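Local coordinates for protein 5-oxopent-3-ene-1,2,5-tricarboxylate decarboxylase (Exiguobacterium antarcticum B7, PDB 6IYM) that belongs to the fumarylacetoacetate hydrolase family and binds a magnesium ion through a small cluster of acidic side chains, at residues A[121-126]-A[197-202]; A[152-157]-A[259-264]; A[205-210]-A[243-248]. All coordinates share one frame; numbering follows the deposited sequence.

Two facing sheets meet here. Strands 121-131 and 147-158 are antiparallel neighbours in the larger mixed sheet; strands 260-265, 196-201 and 204-210 follow one another, antiparallel, across the five-stranded one. Interactions 1 and 2 both pack the first sheet on the second, with centres about 4 Å apart, and their segments alternate along the chain. Interaction 3, centred about 7 Å from interaction 1 and 11 Å from interaction 2, adds the loop 243-248 to strand 204-210 at the sheet's edge; both its segments fall in sequence between 197-202 and 259-264. The first two contacts also carry the three protein ligands of the magnesium ion, so the metal site lies beside this sheet-to-sheet packing.

Interaction 1 of 3, residues A[121-126]-A[197-202]; sequences LDYEGE and VETRVN. With MG (magnesium ion), chain C.
The strand that supplies two magnesium ligands packs here against the facing sheet: Tyr123 and Gly125 of 121-126 meet Val197, Thr199 and Val201 of 197-202, the touching parts running nearly antiparallel, 164° apart. The Tyr123 ring takes a large share of the contact. Its CG lies between the backbone N and the carbonyl carbon (chi1 53°), which swings the ring across to the other sheet. Val201 CG2 comes over one face toward the rim, 4.1 Å from the ring centroid, a CH-pi contact. Asp122 OD1 lies above the opposite face and also accepts Tyr123 N at 2.9 Å. Thr199 CG2 approaches Tyr123 CD1 obliquely at 3.9 Å. Tyr123 OH is bonded to Gly244 O, which ties the ring's polar end to a loop. Gly125 brings bare backbone to the interface. Thr199 OG1 sits 3.9 Å from Gly125 CA, while Val197 CG1 rests 3.9 Å from Gly125 O. Gln207 OE1 is bonded both to Thr199 OG1 and to Gly125 N, so one amide oxygen bridges the two sheets. Glu124 and Glu126 start away from this interface on extended side chains, each placing OE2 2.0 Å from the magnesium ion; Asp155 completes the protein's share of the site. Glu124 OE2 and Glu126 OE2 are 2.9 Å apart, a closeness the cation would be expected to compensate. Glu124 OE1 forms a salt bridge with Arg159, and Glu126 has a further polar partner in Gly240. The strand thus has a largely apolar side that fixes it on the neighbouring sheet and an acidic side that holds the metal.

Interaction 2 of 3, residues A[152-157]-A[259-264]; sequences IINDVT and DVIDVS. Unlike the reference sequence in segment 259-264: Val260 (reference Ile), Ile261 (reference Val). With MG (magnesium ion), chain C.
Ile152 and Val263 form the tight part of this packing between strands 152-154 and 260-264, whose axes approach to 8.0 Å at 148°. Ile152 CG2 presses on Val263 CG1 at 3.4 Å, closer than usual for two methyl groups, as the side chains slide past each other in opposite directions. Next along, the Asn154 side chain leans on the same sheet. With CG opposite the backbone N (chi1 -168°), it carries ND2 to 3.5 Å from Ile261 CG2, the two side chains crossing at about a right angle, and to 3.9 Å from Val263 CG2. Its other amide atom, OD1, is bonded to Glu124 N, which would favour this rotation of the amide. The loose margin lies at Ser264, where Ile152 CD1 comes no nearer than 4.3 Å to Ser264 CA; Ser264 and Asp262, pointing away from the contact, are both partly exposed. Beyond Asn154 the chain leaves the interface through an inverse gamma turn centred on Asp155. There Thr157 OG1 donates to Asp155 O at 2.9 Å, from above the carbonyl plane. Asp155 OD2 binds the magnesium ion at 2.1 Å and is also hydrogen-bonded to Lys172 NZ, while OD1 forms a salt bridge with Lys99. Methyl packing and an amide held by Glu124 N therefore seat the residue just before Asp155, and the metal and lysine contacts follow in the turn.

Interaction 3 of 3, residues A[205-210]-A[243-248]; sequences LRQSGS and AGVGHG
Backbone groups of Arg206 and Gln207 meet those of Ala243 and Gly244 where a loop lies against the edge strand 204-210. Two CA-H...O contacts run in opposite senses: Gly244 CA points its hydrogen at Arg206 O, 3.3 Å away with 145° at the hydrogen, and Gln207 CA approaches Ala243 O at 3.6 Å. Gly244, with its positive phi of 115°, has no side chain to keep the strand off. Water supplies the conventional hydrogen bonds. One molecule donates to both Arg206 O, at 3.0 Å, and Gly244 O, at 2.6 Å; another accepts from Ser208 N and donates to Ala243 O, the latter also at 2.6 Å. Among side chains, Gln207 does most: its CB and CG lie against Ala243 O, CG at 3.4 Å. Gln207 NE2 is bonded to Thr241 OG1 and Pro242 O just ahead of the loop. Arg206 bends at chi2 (-66°) and sends its guanidinium off to Glu204, through a salt bridge from NE, and to Tyr123 OH, through NH1. Arg206 and Gln207 both face Thr199, a classic beta bulge. Within the loop, Gly248 N donates to Val245 O at 2.8 Å, closing a short 3-10 turn. On its far side Val245 touches Asp122 and Glu124 of the strand bearing magnesium ligands. The loop is thus joined to the sheet edge by shared waters and CA-H...O contacts in place of direct strand pairing, while the Gln207 amide holds the residues just ahead of it and Tyr123 OH joins Gly244 O and Arg206 NH1.

Interaction 1 of 3, residues A[121-126]-A[197-202]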
# COMPACT_ATOMS: atom_id res chain seq x y z
N LEU A 121 -13.27 -15.65 9.25
CA LEU A 121 -12.85 -14.32 9.73
C LEU A 121 -12.14 -14.45 11.08
O LEU A 121 -12.68 -15.16 11.98
CB LEU A 121 -14.08 -13.44 9.86
CG LEU A 121 -13.76 -11.99 10.22
CD1 LEU A 121 -12.91 -11.36 9.13
CD2 LEU A 121 -15.04 -11.23 10.44
N ASP A 122 -10.98 -13.81 11.24
CA ASP A 122 -10.10 -13.99 12.43
C ASP A 122 -9.55 -12.64 12.85
O ASP A 122 -9.56 -11.72 12.00
CB ASP A 122 -8.98 -14.99 12.14
CG ASP A 122 -8.42 -15.71 13.36
OD1 ASP A 122 -8.87 -15.41 14.49
OD2 ASP A 122 -7.47 -16.52 13.18
N TYR A 123 -9.10 -12.56 14.12
CA TYR A 123 -8.48 -11.39 14.77
C TYR A 123 -6.95 -11.58 14.84
O TYR A 123 -6.42 -12.72 14.80
CB TYR A 123 -9.05 -11.18 16.18
CG TYR A 123 -8.98 -12.42 17.04
CD1 TYR A 123 -7.87 -12.71 17.80
CD2 TYR A 123 -9.99 -13.36 17.00
CE1 TYR A 123 -7.79 -13.88 18.55
CE2 TYR A 123 -9.93 -14.54 17.73
CZ TYR A 123 -8.81 -14.81 18.50
OH TYR A 123 -8.74 -15.99 19.18
N GLU A 124 -6.24 -10.47 15.00
CA GLU A 124 -4.79 -10.46 15.37
C GLU A 124 -4.50 -9.12 16.04
O GLU A 124 -4.51 -8.10 15.35
CB GLU A 124 -3.86 -10.59 14.15
CG GLU A 124 -3.88 -11.95 13.46
CD GLU A 124 -2.79 -12.20 12.42
OE1 GLU A 124 -2.76 -13.32 11.90
OE2 GLU A 124 -2.01 -11.27 12.09
N GLY A 125 -4.26 -9.13 17.35
CA GLY A 125 -3.93 -7.91 18.11
C GLY A 125 -2.47 -7.59 17.95
O GLY A 125 -1.66 -8.54 18.01
N GLU A 126 -2.13 -6.33 17.70
CA GLU A 126 -0.72 -5.99 17.28
C GLU A 126 -0.28 -4.60 17.75
O GLU A 126 -1.10 -3.64 17.75
CB GLU A 126 -0.60 -6.10 15.76
CG GLU A 126 -0.91 -7.48 15.20
CD GLU A 126 -0.37 -7.81 13.79
OE1 GLU A 126 0.48 -7.03 13.27
OE2 GLU A 126 -0.76 -8.88 13.24
N VAL A 197 0.39 -7.41 25.24
CA VAL A 197 -0.62 -7.33 24.15
C VAL A 197 -1.68 -8.41 24.45
O VAL A 197 -1.35 -9.60 24.41
CB VAL A 197 0.02 -7.49 22.76
CG1 VAL A 197 -1.02 -7.40 21.65
CG2 VAL A 197 1.15 -6.48 22.51
N GLU A 198 -2.92 -8.02 24.67
CA GLU A 198 -4.02 -8.98 24.93
C GLU A 198 -5.18 -8.72 23.98
O GLU A 198 -5.48 -7.52 23.63
CB GLU A 198 -4.56 -8.89 26.36
CG GLU A 198 -3.52 -8.98 27.45
CD GLU A 198 -4.11 -9.36 28.81
OE1 GLU A 198 -3.68 -10.38 29.42
OE2 GLU A 198 -5.04 -8.65 29.25
N THR A 199 -5.86 -9.80 23.63
CA THR A 199 -7.15 -9.78 22.91
C THR A 199 -8.21 -10.56 23.67
O THR A 199 -7.97 -11.72 24.03
CB THR A 199 -6.95 -10.32 21.50
OG1 THR A 199 -5.82 -9.59 21.03
CG2 THR A 199 -8.16 -10.10 20.63
N ARG A 200 -9.35 -9.93 23.87
CA ARG A 200 -10.58 -10.60 24.37
C ARG A 200 -11.60 -10.65 23.22
O ARG A 200 -11.66 -9.67 22.44
CB ARG A 200 -11.14 -9.89 25.60
CG ARG A 200 -10.26 -10.08 26.82
CD ARG A 200 -10.73 -9.36 28.06
NE ARG A 200 -9.72 -9.60 29.08
CZ ARG A 200 -9.71 -10.62 29.92
NH1 ARG A 200 -10.68 -11.52 29.91
NH2 ARG A 200 -8.70 -10.75 30.77
N VAL A 201 -12.28 -11.78 23.09
CA VAL A 201 -13.46 -11.94 22.20
C VAL A 201 -14.66 -12.23 23.10
O VAL A 201 -14.59 -13.20 23.88
CB VAL A 201 -13.22 -13.02 21.13
CG1 VAL A 201 -14.48 -13.33 20.32
CG2 VAL A 201 -12.06 -12.63 20.21
N ASN A 202 -15.66 -11.37 23.05
CA ASN A 202 -16.85 -11.44 23.94
C ASN A 202 -16.40 -11.60 25.39
O ASN A 202 -17.07 -12.32 26.12
CB ASN A 202 -17.74 -12.60 23.51
CG ASN A 202 -18.15 -12.40 22.08
OD1 ASN A 202 -18.36 -11.25 21.69
ND2 ASN A 202 -18.26 -13.48 21.31
MG MG C . -0.72 -9.84 11.51

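Interaction 2 of 3, residues A[152-157]-A[259-264]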
# COMPACT_ATOMS: atom_id res chain seq x y z
N ILE A 152 -2.23 0.72 18.33
CA ILE A 152 -2.74 -0.67 18.20
C ILE A 152 -3.32 -0.81 16.80
O ILE A 152 -3.93 0.13 16.33
CB ILE A 152 -3.76 -1.00 19.29
CG1 ILE A 152 -3.32 -0.45 20.64
CG2 ILE A 152 -4.03 -2.50 19.32
CD1 ILE A 152 -4.31 -0.67 21.78
N ILE A 153 -3.07 -1.95 16.18
CA ILE A 153 -3.71 -2.45 14.95
C ILE A 153 -4.35 -3.79 15.29
O ILE A 153 -3.69 -4.59 15.95
CB ILE A 153 -2.68 -2.57 13.82
CG1 ILE A 153 -2.26 -1.19 13.34
CG2 ILE A 153 -3.19 -3.43 12.68
CD1 ILE A 153 -3.27 -0.56 12.47
N ASN A 154 -5.59 -4.01 14.84
CA ASN A 154 -6.20 -5.35 14.74
C ASN A 154 -6.09 -5.76 13.27
O ASN A 154 -6.84 -5.19 12.43
CB ASN A 154 -7.63 -5.37 15.29
CG ASN A 154 -8.18 -6.77 15.47
OD1 ASN A 154 -7.62 -7.75 14.97
ND2 ASN A 154 -9.34 -6.86 16.10
N ASP A 155 -5.19 -6.69 12.98
CA ASP A 155 -4.93 -7.19 11.61
C ASP A 155 -6.02 -8.21 11.33
O ASP A 155 -5.73 -9.40 11.33
CB ASP A 155 -3.49 -7.73 11.47
CG ASP A 155 -3.13 -8.41 10.14
OD1 ASP A 155 -3.90 -8.29 9.18
OD2 ASP A 155 -2.06 -9.09 10.09
N VAL A 156 -7.25 -7.75 11.15
CA VAL A 156 -8.40 -8.65 10.87
C VAL A 156 -8.10 -9.36 9.53
O VAL A 156 -7.57 -8.70 8.62
CB VAL A 156 -9.75 -7.89 10.84
CG1 VAL A 156 -10.90 -8.82 10.44
CG2 VAL A 156 -10.06 -7.19 12.14
N THR A 157 -8.41 -10.65 9.44
CA THR A 157 -7.95 -11.56 8.38
C THR A 157 -9.05 -12.56 8.01
O THR A 157 -9.66 -13.15 8.92
CB THR A 157 -6.71 -12.34 8.83
OG1 THR A 157 -5.65 -11.48 9.25
CG2 THR A 157 -6.20 -13.28 7.76
N ASP A 259 -19.87 -10.58 17.38
CA ASP A 259 -18.65 -10.80 18.18
C ASP A 259 -17.96 -9.46 18.49
O ASP A 259 -17.81 -8.66 17.55
CB ASP A 259 -17.72 -11.77 17.49
CG ASP A 259 -18.17 -13.21 17.61
OD1 ASP A 259 -19.16 -13.43 18.34
OD2 ASP A 259 -17.50 -14.10 17.02
N VAL A 260 -17.60 -9.23 19.76
CA VAL A 260 -16.91 -8.00 20.23
C VAL A 260 -15.45 -8.34 20.50
O VAL A 260 -15.19 -9.24 21.32
CB VAL A 260 -17.57 -7.42 21.47
CG1 VAL A 260 -16.80 -6.22 22.00
CG2 VAL A 260 -19.02 -7.08 21.21
N ILE A 261 -14.54 -7.65 19.81
CA ILE A 261 -13.07 -7.90 19.92
C ILE A 261 -12.48 -6.72 20.68
O ILE A 261 -12.76 -5.58 20.27
CB ILE A 261 -12.43 -8.06 18.53
CG1 ILE A 261 -13.26 -8.98 17.62
CG2 ILE A 261 -11.00 -8.57 18.66
CD1 ILE A 261 -13.14 -8.61 16.16
N ASP A 262 -11.76 -7.00 21.77
CA ASP A 262 -11.07 -5.98 22.62
C ASP A 262 -9.56 -6.28 22.66
O ASP A 262 -9.12 -7.15 23.47
CB ASP A 262 -11.70 -5.97 24.00
CG ASP A 262 -11.07 -5.01 25.00
OD1 ASP A 262 -10.57 -3.94 24.57
OD2 ASP A 262 -11.10 -5.35 26.21
N VAL A 263 -8.77 -5.53 21.89
CA VAL A 263 -7.28 -5.57 21.89
C VAL A 263 -6.81 -4.47 22.84
O VAL A 263 -7.30 -3.33 22.79
CB VAL A 263 -6.72 -5.36 20.47
CG1 VAL A 263 -5.20 -5.46 20.42
CG2 VAL A 263 -7.35 -6.30 19.44
N SER A 264 -5.88 -4.78 23.72
CA SER A 264 -5.29 -3.79 24.64
C SER A 264 -3.78 -3.98 24.62
O SER A 264 -3.30 -5.13 24.40
CB SER A 264 -5.86 -3.91 26.02
OG SER A 264 -5.44 -5.13 26.60
MG MG C . -0.72 -9.84 11.51

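Interaction 3 of 3, residues A[205-210]-A[243-248]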
# COMPACT_ATOMS: atom_id res chain seq x y z
N LEU A 205 -10.46 -14.09 27.30
CA LEU A 205 -9.02 -13.87 26.96
C LEU A 205 -8.58 -14.86 25.88
O LEU A 205 -8.73 -16.09 26.10
CB LEU A 205 -8.16 -14.01 28.21
CG LEU A 205 -6.70 -13.60 28.02
CD1 LEU A 205 -6.60 -12.15 27.58
CD2 LEU A 205 -5.91 -13.84 29.28
N ARG A 206 -8.11 -14.36 24.72
CA ARG A 206 -7.71 -15.23 23.58
C ARG A 206 -6.21 -15.10 23.36
O ARG A 206 -5.61 -16.11 23.07
CB ARG A 206 -8.40 -14.87 22.25
CG ARG A 206 -9.90 -15.12 22.24
CD ARG A 206 -10.26 -16.59 22.36
NE ARG A 206 -11.68 -16.82 22.11
CZ ARG A 206 -12.27 -16.76 20.91
NH1 ARG A 206 -11.58 -16.50 19.81
NH2 ARG A 206 -13.57 -16.98 20.81
N GLN A 207 -5.68 -13.87 23.41
CA GLN A 207 -4.25 -13.58 23.15
C GLN A 207 -3.72 -12.83 24.37
O GLN A 207 -4.41 -11.90 24.80
CB GLN A 207 -4.03 -12.65 21.94
CG GLN A 207 -4.44 -13.23 20.62
CD GLN A 207 -4.04 -12.33 19.47
OE1 GLN A 207 -4.70 -11.34 19.19
NE2 GLN A 207 -2.90 -12.63 18.85
N SER A 208 -2.53 -13.19 24.84
CA SER A 208 -1.88 -12.55 26.01
C SER A 208 -0.36 -12.80 25.98
O SER A 208 0.11 -13.77 26.62
CB SER A 208 -2.52 -13.08 27.25
OG SER A 208 -2.15 -12.27 28.36
N GLY A 209 0.41 -11.94 25.31
CA GLY A 209 1.85 -12.15 25.06
C GLY A 209 2.57 -10.85 25.25
O GLY A 209 1.99 -9.80 24.87
N SER A 210 3.72 -10.89 25.92
CA SER A 210 4.62 -9.71 26.05
C SER A 210 5.34 -9.46 24.73
O SER A 210 5.64 -10.41 24.05
CB SER A 210 5.64 -9.85 27.13
OG SER A 210 6.44 -8.66 27.15
N ALA A 243 0.41 -15.61 20.18
CA ALA A 243 -0.37 -16.86 20.07
C ALA A 243 -1.82 -16.56 20.43
O ALA A 243 -2.03 -15.56 21.18
CB ALA A 243 0.20 -17.93 20.98
N GLY A 244 -2.77 -17.39 19.96
CA GLY A 244 -4.17 -17.38 20.42
C GLY A 244 -5.17 -16.98 19.35
O GLY A 244 -6.38 -16.85 19.65
N VAL A 245 -4.67 -16.79 18.14
CA VAL A 245 -5.45 -16.50 16.91
C VAL A 245 -6.54 -17.56 16.72
O VAL A 245 -6.28 -18.75 16.97
CB VAL A 245 -4.43 -16.39 15.75
CG1 VAL A 245 -4.81 -17.14 14.49
CG2 VAL A 245 -4.09 -14.93 15.48
N GLY A 246 -7.76 -17.16 16.33
CA GLY A 246 -8.90 -18.08 16.21
C GLY A 246 -8.55 -19.31 15.37
O GLY A 246 -8.99 -20.43 15.71
N HIS A 247 -7.79 -19.10 14.30
CA HIS A 247 -7.35 -20.14 13.34
C HIS A 247 -6.46 -21.19 14.03
O HIS A 247 -6.41 -22.32 13.53
CB HIS A 247 -6.60 -19.49 12.19
CG HIS A 247 -6.44 -20.35 10.99
ND1 HIS A 247 -7.53 -20.88 10.31
CD2 HIS A 247 -5.34 -20.75 10.31
CE1 HIS A 247 -7.10 -21.58 9.29
NE2 HIS A 247 -5.76 -21.51 9.26
N GLY A 248 -5.76 -20.83 15.11
CA GLY A 248 -4.71 -21.68 15.71
C GLY A 248 -5.25 -22.47 16.88
O GLY A 248 -4.46 -23.20 17.51
O HOH W 1 -6.81 -18.42 21.62
O HOH W 2 -1.28 -15.41 23.64